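Local coordinates for protein D-alanine--D-alanine ligase (Coxiella burnetii, PDB 3TQT) that joins two D-alanine molecules into D-alanyl-D-alanine at the expense of ATP, supplying the dipeptide used to build the peptidoglycan cell wall, at residues 155-167 against 209-223. Residues are numbered along the deposited sequence; the frame is centred on the assembly and turned at random.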
ATOM      1  N   VAL A 155     -13.692  10.150  14.508  1.00 20.12           N
ATOM      2  CA  VAL A 155     -12.299  10.592  14.422  1.00 19.56           C
ATOM      3  C   VAL A 155     -12.177  12.092  14.674  1.00 22.80           C
ATOM      4  O   VAL A 155     -13.141  12.844  14.523  1.00 19.56           O
ATOM      5  CB  VAL A 155     -11.666  10.266  13.042  1.00 19.70           C
ATOM      6  CG1 VAL A 155     -11.800   8.784  12.743  1.00 19.35           C
ATOM      7  CG2 VAL A 155     -12.342  11.082  11.960  1.00 24.01           C
ATOM      8  N   VAL A 156     -10.990  12.515  15.078  1.00 23.36           N
ATOM      9  CA  VAL A 156     -10.669  13.932  15.138  1.00 24.59           C
ATOM     10  C   VAL A 156     -10.789  14.479  13.723  1.00 23.88           C
ATOM     11  O   VAL A 156     -10.239  13.905  12.784  1.00 21.39           O
ATOM     12  CB  VAL A 156      -9.244  14.151  15.662  1.00 21.74           C
ATOM     13  CG1 VAL A 156      -8.884  15.640  15.622  1.00 24.98           C
ATOM     14  CG2 VAL A 156      -9.116  13.596  17.084  1.00 28.42           C
ATOM     15  N   ASP A 157     -11.521  15.576  13.562  1.00 22.50           N
ATOM     16  CA  ASP A 157     -11.767  16.094  12.226  1.00 28.77           C
ATOM     17  C   ASP A 157     -10.469  16.581  11.608  1.00 23.27           C
ATOM     18  O   ASP A 157      -9.488  16.824  12.311  1.00 21.74           O
ATOM     19  CB  ASP A 157     -12.823  17.205  12.226  1.00 29.57           C
ATOM     20  CG  ASP A 157     -13.393  17.465  10.825  1.00 38.59           C
ATOM     21  OD1 ASP A 157     -13.309  16.557   9.956  1.00 31.69           O
ATOM     22  OD2 ASP A 157     -13.922  18.573  10.581  1.00 36.51           O
ATOM     23  N   TRP A 158     -10.463  16.699  10.287  1.00 22.00           N
ATOM     24  CA  TRP A 158      -9.254  17.100   9.584  1.00 22.44           C
ATOM     25  C   TRP A 158      -9.621  17.765   8.281  1.00 20.43           C
ATOM     26  O   TRP A 158     -10.748  17.645   7.804  1.00 21.81           O
ATOM     27  CB  TRP A 158      -8.364  15.888   9.301  1.00 16.03           C
ATOM     28  CG  TRP A 158      -8.852  15.056   8.145  1.00 22.98           C
ATOM     29  CD1 TRP A 158      -8.324  15.009   6.883  1.00 18.86           C
ATOM     30  CD2 TRP A 158      -9.975  14.164   8.143  1.00 22.17           C
ATOM     31  NE1 TRP A 158      -9.038  14.129   6.105  1.00 24.13           N
ATOM     32  CE2 TRP A 158     -10.061  13.604   6.853  1.00 26.26           C
ATOM     33  CE3 TRP A 158     -10.916  13.788   9.112  1.00 20.83           C
ATOM     34  CZ2 TRP A 158     -11.056  12.685   6.499  1.00 23.98           C
ATOM     35  CZ3 TRP A 158     -11.897  12.877   8.765  1.00 23.53           C
ATOM     36  CH2 TRP A 158     -11.953  12.325   7.470  1.00 26.23           C
ATOM     37  N   HIS A 159      -8.659  18.463   7.702  1.00 19.42           N
ATOM     38  CA  HIS A 159      -8.830  19.001   6.366  1.00 18.22           C
ATOM     39  C   HIS A 159      -7.542  18.843   5.599  1.00 20.15           C
ATOM     40  O   HIS A 159      -6.517  19.382   5.988  1.00 25.78           O
ATOM     41  CB  HIS A 159      -9.223  20.479   6.408  1.00 21.46           C
ATOM     42  CG  HIS A 159      -9.499  21.042   5.053  1.00 26.90           C
ATOM     43  ND1 HIS A 159     -10.655  20.763   4.357  1.00 29.66           N
ATOM     44  CD2 HIS A 159      -8.750  21.823   4.238  1.00 29.70           C
ATOM     45  CE1 HIS A 159     -10.619  21.371   3.186  1.00 35.92           C
ATOM     46  NE2 HIS A 159      -9.475  22.022   3.087  1.00 24.91           N
ATOM     47  N   THR A 160      -7.600  18.090   4.509  1.00 19.13           N
ATOM     48  CA  THR A 160      -6.422  17.820   3.708  1.00 17.66           C
ATOM     49  C   THR A 160      -6.172  18.979   2.741  1.00 26.28           C
ATOM     50  O   THR A 160      -7.111  19.543   2.191  1.00 21.21           O
ATOM     51  CB  THR A 160      -6.621  16.529   2.903  1.00 22.39           C
ATOM     52  OG1 THR A 160      -6.723  15.416   3.808  1.00 23.05           O
ATOM     53  CG2 THR A 160      -5.463  16.300   1.920  1.00 19.32           C
ATOM     54  N   LEU A 161      -4.904  19.342   2.561  1.00 19.79           N
ATOM     55  CA  LEU A 161      -4.508  20.282   1.523  1.00 20.32           C
ATOM     56  C   LEU A 161      -3.398  19.662   0.701  1.00 25.36           C
ATOM     57  O   LEU A 161      -2.516  18.978   1.232  1.00 20.79           O
ATOM     58  CB  LEU A 161      -3.981  21.591   2.115  1.00 22.72           C
ATOM     59  CG  LEU A 161      -4.973  22.583   2.710  1.00 27.33           C
ATOM     60  CD1 LEU A 161      -4.204  23.779   3.249  1.00 32.09           C
ATOM     61  CD2 LEU A 161      -5.991  23.024   1.662  1.00 23.06           C
ATOM     62  N   SER A 162      -3.447  19.916  -0.597  1.00 21.18           N
ATOM     63  CA  SER A 162      -2.357  19.548  -1.479  1.00 24.33           C
ATOM     64  C   SER A 162      -1.747  20.836  -2.001  1.00 24.54           C
ATOM     65  O   SER A 162      -2.345  21.908  -1.886  1.00 22.98           O
ATOM     66  CB  SER A 162      -2.863  18.687  -2.629  1.00 22.73           C
ATOM     67  OG  SER A 162      -3.306  17.437  -2.131  1.00 30.25           O
ATOM     68  N   PRO A 163      -0.544  20.738  -2.577  1.00 25.69           N
ATOM     69  CA  PRO A 163       0.171  21.946  -2.990  1.00 27.06           C
ATOM     70  C   PRO A 163      -0.597  22.817  -3.979  1.00 28.07           C
ATOM     71  O   PRO A 163      -0.406  24.024  -3.959  1.00 28.49           O
ATOM     72  CB  PRO A 163       1.442  21.382  -3.622  1.00 28.92           C
ATOM     73  CG  PRO A 163       1.698  20.165  -2.802  1.00 34.12           C
ATOM     74  CD  PRO A 163       0.326  19.553  -2.604  1.00 24.02           C
ATOM     75  N   ARG A 164      -1.452  22.237  -4.814  1.00 31.81           N
ATOM     76  CA  ARG A 164      -2.190  23.053  -5.778  1.00 39.03           C
ATOM     77  C   ARG A 164      -3.443  23.746  -5.219  1.00 30.84           C
ATOM     78  O   ARG A 164      -3.966  24.665  -5.839  1.00 28.15           O
ATOM     79  CB  ARG A 164      -2.502  22.260  -7.053  1.00 32.63           C
ATOM     80  CG  ARG A 164      -1.279  22.114  -7.961  1.00 51.56           C
ATOM     81  CD  ARG A 164      -1.344  20.863  -8.830  1.00 62.23           C
ATOM     82  NE  ARG A 164      -0.048  20.547  -9.437  1.00 70.61           N
ATOM     83  CZ  ARG A 164       0.945  19.920  -8.808  1.00 75.16           C
ATOM     84  NH1 ARG A 164       0.803  19.542  -7.544  1.00 71.12           N
ATOM     85  NH2 ARG A 164       2.087  19.672  -9.440  1.00 76.68           N
ATOM     86  N   ASP A 165      -3.904  23.328  -4.045  1.00 22.61           N
ATOM     87  CA  ASP A 165      -5.055  23.970  -3.420  1.00 19.43           C
ATOM     88  C   ASP A 165      -4.718  25.389  -2.966  1.00 25.86           C
ATOM     89  O   ASP A 165      -3.633  25.650  -2.452  1.00 26.16           O
ATOM     90  CB  ASP A 165      -5.527  23.167  -2.211  1.00 23.88           C
ATOM     91  CG  ASP A 165      -6.011  21.789  -2.589  1.00 28.66           C
ATOM     92  OD1 ASP A 165      -6.701  21.681  -3.623  1.00 30.53           O
ATOM     93  OD2 ASP A 165      -5.692  20.821  -1.865  1.00 26.98           O
ATOM     94  N   ALA A 166      -5.659  26.301  -3.138  1.00 25.86           N
ATOM     95  CA  ALA A 166      -5.497  27.642  -2.592  1.00 28.28           C
ATOM     96  C   ALA A 166      -5.475  27.515  -1.075  1.00 26.35           C
ATOM     97  O   ALA A 166      -6.198  26.702  -0.511  1.00 31.77           O
ATOM     98  CB  ALA A 166      -6.642  28.537  -3.039  1.00 36.93           C
ATOM     99  N   THR A 167      -4.628  28.300  -0.419  1.00 23.64           N
ATOM    100  CA  THR A 167      -4.551  28.303   1.035  1.00 28.00           C
ATOM    101  C   THR A 167      -5.392  29.434   1.621  1.00 27.12           C
ATOM    102  O   THR A 167      -5.838  29.372   2.771  1.00 31.29           O
ATOM    103  CB  THR A 167      -3.093  28.450   1.504  1.00 33.71           C
ATOM    104  OG1 THR A 167      -2.579  29.720   1.078  1.00 33.34           O
ATOM    105  CG2 THR A 167      -2.236  27.333   0.912  1.00 28.69           C
ATOM    106  N   VAL A 209       1.837  25.945   6.472  1.00 23.21           N
ATOM    107  CA  VAL A 209       1.470  25.190   5.289  1.00 25.47           C
ATOM    108  C   VAL A 209       2.652  25.135   4.339  1.00 26.36           C
ATOM    109  O   VAL A 209       2.990  24.076   3.810  1.00 23.86           O
ATOM    110  CB  VAL A 209       0.249  25.801   4.587  1.00 22.18           C
ATOM    111  CG1 VAL A 209       0.133  25.274   3.159  1.00 22.86           C
ATOM    112  CG2 VAL A 209      -1.011  25.490   5.375  1.00 24.49           C
ATOM    113  N   LYS A 210       3.286  26.283   4.138  1.00 28.31           N
ATOM    114  CA  LYS A 210       4.454  26.367   3.277  1.00 25.27           C
ATOM    115  C   LYS A 210       5.560  25.452   3.797  1.00 28.29           C
ATOM    116  O   LYS A 210       6.198  24.722   3.032  1.00 22.87           O
ATOM    117  CB  LYS A 210       4.945  27.821   3.201  1.00 24.96           C
ATOM    118  CG  LYS A 210       6.186  28.026   2.347  1.00 38.44           C
ATOM    119  CD  LYS A 210       6.397  29.504   2.022  1.00 50.27           C
ATOM    120  CE  LYS A 210       7.570  29.707   1.068  1.00 53.14           C
ATOM    121  NZ  LYS A 210       7.480  31.006   0.349  1.00 60.15           N
ATOM    122  N   GLU A 211       5.771  25.484   5.107  1.00 26.65           N
ATOM    123  CA  GLU A 211       6.832  24.700   5.725  1.00 26.96           C
ATOM    124  C   GLU A 211       6.597  23.202   5.567  1.00 27.25           C
ATOM    125  O   GLU A 211       7.490  22.462   5.164  1.00 26.01           O
ATOM    126  CB  GLU A 211       6.948  25.051   7.206  1.00 30.44           C
ATOM    127  CG  GLU A 211       7.709  24.039   8.020  1.00 37.78           C
ATOM    128  CD  GLU A 211       9.191  24.321   8.089  1.00 53.75           C
ATOM    129  OE1 GLU A 211       9.730  24.960   7.157  1.00 64.23           O
ATOM    130  OE2 GLU A 211       9.814  23.899   9.088  1.00 50.11           O
ATOM    131  N   VAL A 212       5.389  22.752   5.881  1.00 23.01           N
ATOM    132  CA  VAL A 212       5.100  21.330   5.791  1.00 23.71           C
ATOM    133  C   VAL A 212       5.201  20.817   4.368  1.00 25.80           C
ATOM    134  O   VAL A 212       5.611  19.676   4.145  1.00 25.14           O
ATOM    135  CB  VAL A 212       3.727  20.973   6.364  1.00 24.87           C
ATOM    136  CG1 VAL A 212       3.418  19.500   6.066  1.00 20.12           C
ATOM    137  CG2 VAL A 212       3.705  21.246   7.868  1.00 30.70           C
ATOM    138  N   PHE A 213       4.844  21.653   3.396  1.00 19.92           N
ATOM    139  CA  PHE A 213       4.972  21.243   1.997  1.00 20.24           C
ATOM    140  C   PHE A 213       6.412  21.141   1.531  1.00 27.01           C
ATOM    141  O   PHE A 213       6.670  20.715   0.402  1.00 28.52           O
ATOM    142  CB  PHE A 213       4.203  22.157   1.063  1.00 19.24           C
ATOM    143  CG  PHE A 213       2.733  21.888   1.028  1.00 22.27           C
ATOM    144  CD1 PHE A 213       2.247  20.590   1.046  1.00 23.11           C
ATOM    145  CD2 PHE A 213       1.833  22.937   0.985  1.00 24.61           C
ATOM    146  CE1 PHE A 213       0.876  20.351   1.017  1.00 21.15           C
ATOM    147  CE2 PHE A 213       0.471  22.696   0.950  1.00 22.25           C
ATOM    148  CZ  PHE A 213       0.001  21.408   0.973  1.00 18.44           C
ATOM    149  N   ARG A 214       7.349  21.536   2.386  1.00 20.52           N
ATOM    150  CA  ARG A 214       8.750  21.251   2.111  1.00 25.76           C
ATOM    151  C   ARG A 214       9.101  19.804   2.477  1.00 24.40           C
ATOM    152  O   ARG A 214      10.132  19.290   2.061  1.00 25.03           O
ATOM    153  CB  ARG A 214       9.670  22.210   2.870  1.00 29.83           C
ATOM    154  CG  ARG A 214       9.536  23.675   2.451  1.00 30.98           C
ATOM    155  CD  ARG A 214      10.307  24.601   3.403  1.00 39.64           C
ATOM    156  NE  ARG A 214      11.724  24.255   3.520  1.00 54.16           N
ATOM    157  CZ  ARG A 214      12.678  24.703   2.705  1.00 72.70           C
ATOM    158  NH1 ARG A 214      12.370  25.514   1.700  1.00 81.93           N
ATOM    159  NH2 ARG A 214      13.944  24.340   2.887  1.00 71.68           N
ATOM    160  N   TYR A 215       8.236  19.152   3.251  1.00 24.77           N
ATOM    161  CA  TYR A 215       8.524  17.811   3.773  1.00 25.31           C
ATOM    162  C   TYR A 215       7.649  16.708   3.184  1.00 24.94           C
ATOM    163  O   TYR A 215       8.082  15.566   3.054  1.00 25.22           O
ATOM    164  CB  TYR A 215       8.317  17.795   5.281  1.00 24.77           C
ATOM    165  CG  TYR A 215       9.042  18.898   5.989  1.00 27.93           C
ATOM    166  CD1 TYR A 215      10.268  19.345   5.529  1.00 34.14           C
ATOM    167  CD2 TYR A 215       8.503  19.492   7.121  1.00 27.75           C
ATOM    168  CE1 TYR A 215      10.941  20.359   6.170  1.00 36.64           C
ATOM    169  CE2 TYR A 215       9.168  20.512   7.768  1.00 27.97           C
ATOM    170  CZ  TYR A 215      10.388  20.936   7.291  1.00 36.32           C
ATOM    171  OH  TYR A 215      11.063  21.944   7.931  1.00 38.01           O
ATOM    172  N   ASP A 216       6.407  17.043   2.877  1.00 24.55           N
ATOM    173  CA  ASP A 216       5.435  16.040   2.446  1.00 25.73           C
ATOM    174  C   ASP A 216       4.623  16.654   1.315  1.00 23.99           C
ATOM    175  O   ASP A 216       4.500  17.875   1.218  1.00 27.42           O
ATOM    176  CB  ASP A 216       4.530  15.648   3.622  1.00 23.16           C
ATOM    177  CG  ASP A 216       3.913  14.267   3.463  1.00 26.82           C
ATOM    178  OD1 ASP A 216       3.825  13.792   2.317  1.00 25.65           O
ATOM    179  OD2 ASP A 216       3.521  13.660   4.489  1.00 23.38           O
ATOM    180  N   ASP A 217       4.059  15.829   0.448  1.00 18.74           N
ATOM    181  CA  ASP A 217       3.337  16.396  -0.684  1.00 23.52           C
ATOM    182  C   ASP A 217       1.853  16.531  -0.391  1.00 20.46           C
ATOM    183  O   ASP A 217       1.058  16.878  -1.257  1.00 20.52           O
ATOM    184  CB  ASP A 217       3.574  15.586  -1.966  1.00 31.74           C
ATOM    185  CG  ASP A 217       3.140  14.138  -1.842  1.00 38.66           C
ATOM    186  OD1 ASP A 217       2.563  13.754  -0.803  1.00 38.12           O
ATOM    187  OD2 ASP A 217       3.362  13.375  -2.805  1.00 59.61           O
ATOM    188  N   ARG A 218       1.475  16.272   0.847  1.00 21.52           N
ATOM    189  CA  ARG A 218       0.099  16.497   1.235  1.00 19.25           C
ATOM    190  C   ARG A 218       0.081  16.738   2.723  1.00 18.21           C
ATOM    191  O   ARG A 218       0.878  16.172   3.464  1.00 21.95           O
ATOM    192  CB  ARG A 218      -0.762  15.288   0.880  1.00 21.13           C
ATOM    193  CG  ARG A 218      -2.248  15.581   0.784  1.00 22.54           C
ATOM    194  CD  ARG A 218      -3.006  14.377   0.169  1.00 20.26           C
ATOM    195  NE  ARG A 218      -3.114  13.264   1.108  1.00 20.22           N
ATOM    196  CZ  ARG A 218      -2.497  12.096   0.971  1.00 26.02           C
ATOM    197  NH1 ARG A 218      -1.715  11.859  -0.087  1.00 23.41           N
ATOM    198  NH2 ARG A 218      -2.671  11.155   1.888  1.00 24.37           N
ATOM    199  N   LEU A 219      -0.798  17.613   3.169  1.00 21.70           N
ATOM    200  CA  LEU A 219      -0.860  17.867   4.590  1.00 22.89           C
ATOM    201  C   LEU A 219      -2.298  17.825   5.046  1.00 22.71           C
ATOM    202  O   LEU A 219      -3.228  17.784   4.238  1.00 21.18           O
ATOM    203  CB  LEU A 219      -0.215  19.213   4.933  1.00 22.84           C
ATOM    204  CG  LEU A 219      -0.837  20.503   4.410  1.00 24.31           C
ATOM    205  CD1 LEU A 219      -2.094  20.877   5.200  1.00 23.41           C
ATOM    206  CD2 LEU A 219       0.201  21.623   4.507  1.00 24.38           C
ATOM    207  N   MET A 220      -2.469  17.832   6.355  1.00 23.44           N
ATOM    208  CA  MET A 220      -3.784  17.900   6.926  1.00 22.09           C
ATOM    209  C   MET A 220      -3.759  18.918   8.041  1.00 24.52           C
ATOM    210  O   MET A 220      -2.779  19.044   8.781  1.00 24.10           O
ATOM    211  CB  MET A 220      -4.219  16.530   7.447  1.00 21.43           C
ATOM    212  CG  MET A 220      -3.287  15.915   8.474  1.00 25.15           C
ATOM    213  SD  MET A 220      -3.510  14.127   8.519  1.00 24.17           S
ATOM    214  CE  MET A 220      -5.244  14.026   8.975  1.00 18.24           C
ATOM    215  N   VAL A 221      -4.850  19.654   8.135  1.00 20.25           N
ATOM    216  CA  VAL A 221      -5.037  20.604   9.207  1.00 25.37           C
ATOM    217  C   VAL A 221      -6.024  19.970  10.165  1.00 26.07           C
ATOM    218  O   VAL A 221      -7.003  19.340   9.735  1.00 22.76           O
ATOM    219  CB  VAL A 221      -5.587  21.932   8.660  1.00 24.34           C
ATOM    220  CG1 VAL A 221      -5.660  22.991   9.769  1.00 20.00           C
ATOM    221  CG2 VAL A 221      -4.722  22.424   7.494  1.00 24.41           C
ATOM    222  N   GLU A 222      -5.755  20.121  11.456  1.00 21.62           N
ATOM    223  CA  GLU A 222      -6.621  19.567  12.488  1.00 27.01           C
ATOM    224  C   GLU A 222      -6.875  20.592  13.569  1.00 23.87           C
ATOM    225  O   GLU A 222      -6.021  21.428  13.854  1.00 27.01           O
ATOM    226  CB  GLU A 222      -5.989  18.313  13.112  1.00 25.82           C
ATOM    227  CG  GLU A 222      -5.986  17.104  12.180  1.00 24.89           C
ATOM    228  CD  GLU A 222      -5.237  15.905  12.764  1.00 30.21           C
ATOM    229  OE1 GLU A 222      -4.571  16.064  13.802  1.00 27.17           O
ATOM    230  OE2 GLU A 222      -5.315  14.806  12.177  1.00 31.58           O
ATOM    231  N   PRO A 223      -8.055  20.536  14.181  1.00 24.25           N
ATOM    232  CA  PRO A 223      -8.285  21.429  15.316  1.00 25.04           C
ATOM    233  C   PRO A 223      -7.481  20.938  16.503  1.00 26.84           C
ATOM    234  O   PRO A 223      -7.352  19.730  16.676  1.00 32.17           O
ATOM    235  CB  PRO A 223      -9.762  21.207  15.607  1.00 31.73           C
ATOM    236  CG  PRO A 223      -9.966  19.762  15.224  1.00 27.57           C
ATOM    237  CD  PRO A 223      -9.186  19.623  13.962  1.00 21.83           C
TER
HETATM  238  O   HOH W   1      -1.178  15.717  -2.745  1.00 32.72           O
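His159 and Leu161 pair with Val221 and Leu219 through four backbone hydrogen bonds, the pattern of an antiparallel strand pair. The straightest, Leu219 N to Leu161 O (2.9 Å), has an N-H...O angle of 176°. Packing is tight on the face carrying Leu161 and Leu219: their side chains run side by side, Leu161 CB lying 3.7 Å from Leu219 CD1. Phe213 extends this apolar layer. Its ring is sandwiched, with Leu219 CD2 on one face and, on the other, Pro163 CG in a CH-pi contact 4.1 Å from the centroid, while Leu161 O meets the ring edge. On the other face of the sheet, Thr160 CG2 touches Arg218 CG (3.5 Å), and Arg218 NH2 forms salt bridges with Asp142 and Glu140. There too Met220, bent at chi3 (-60°), sets CE 3.6 Å from Trp158 CB. Past Pro163 the turn is exposed, and a water bridges Ser162 OG (2.8 Å) and Asp217 O (2.9 Å). Strand 159-161 is an edge strand, within this chain, of the four-stranded antiparallel sheet in the ATP-grasp region; strand 219-223, in the stretch predicted to bind ATP, separates it from strand 183-187, and helix 141-150 packs against Trp158.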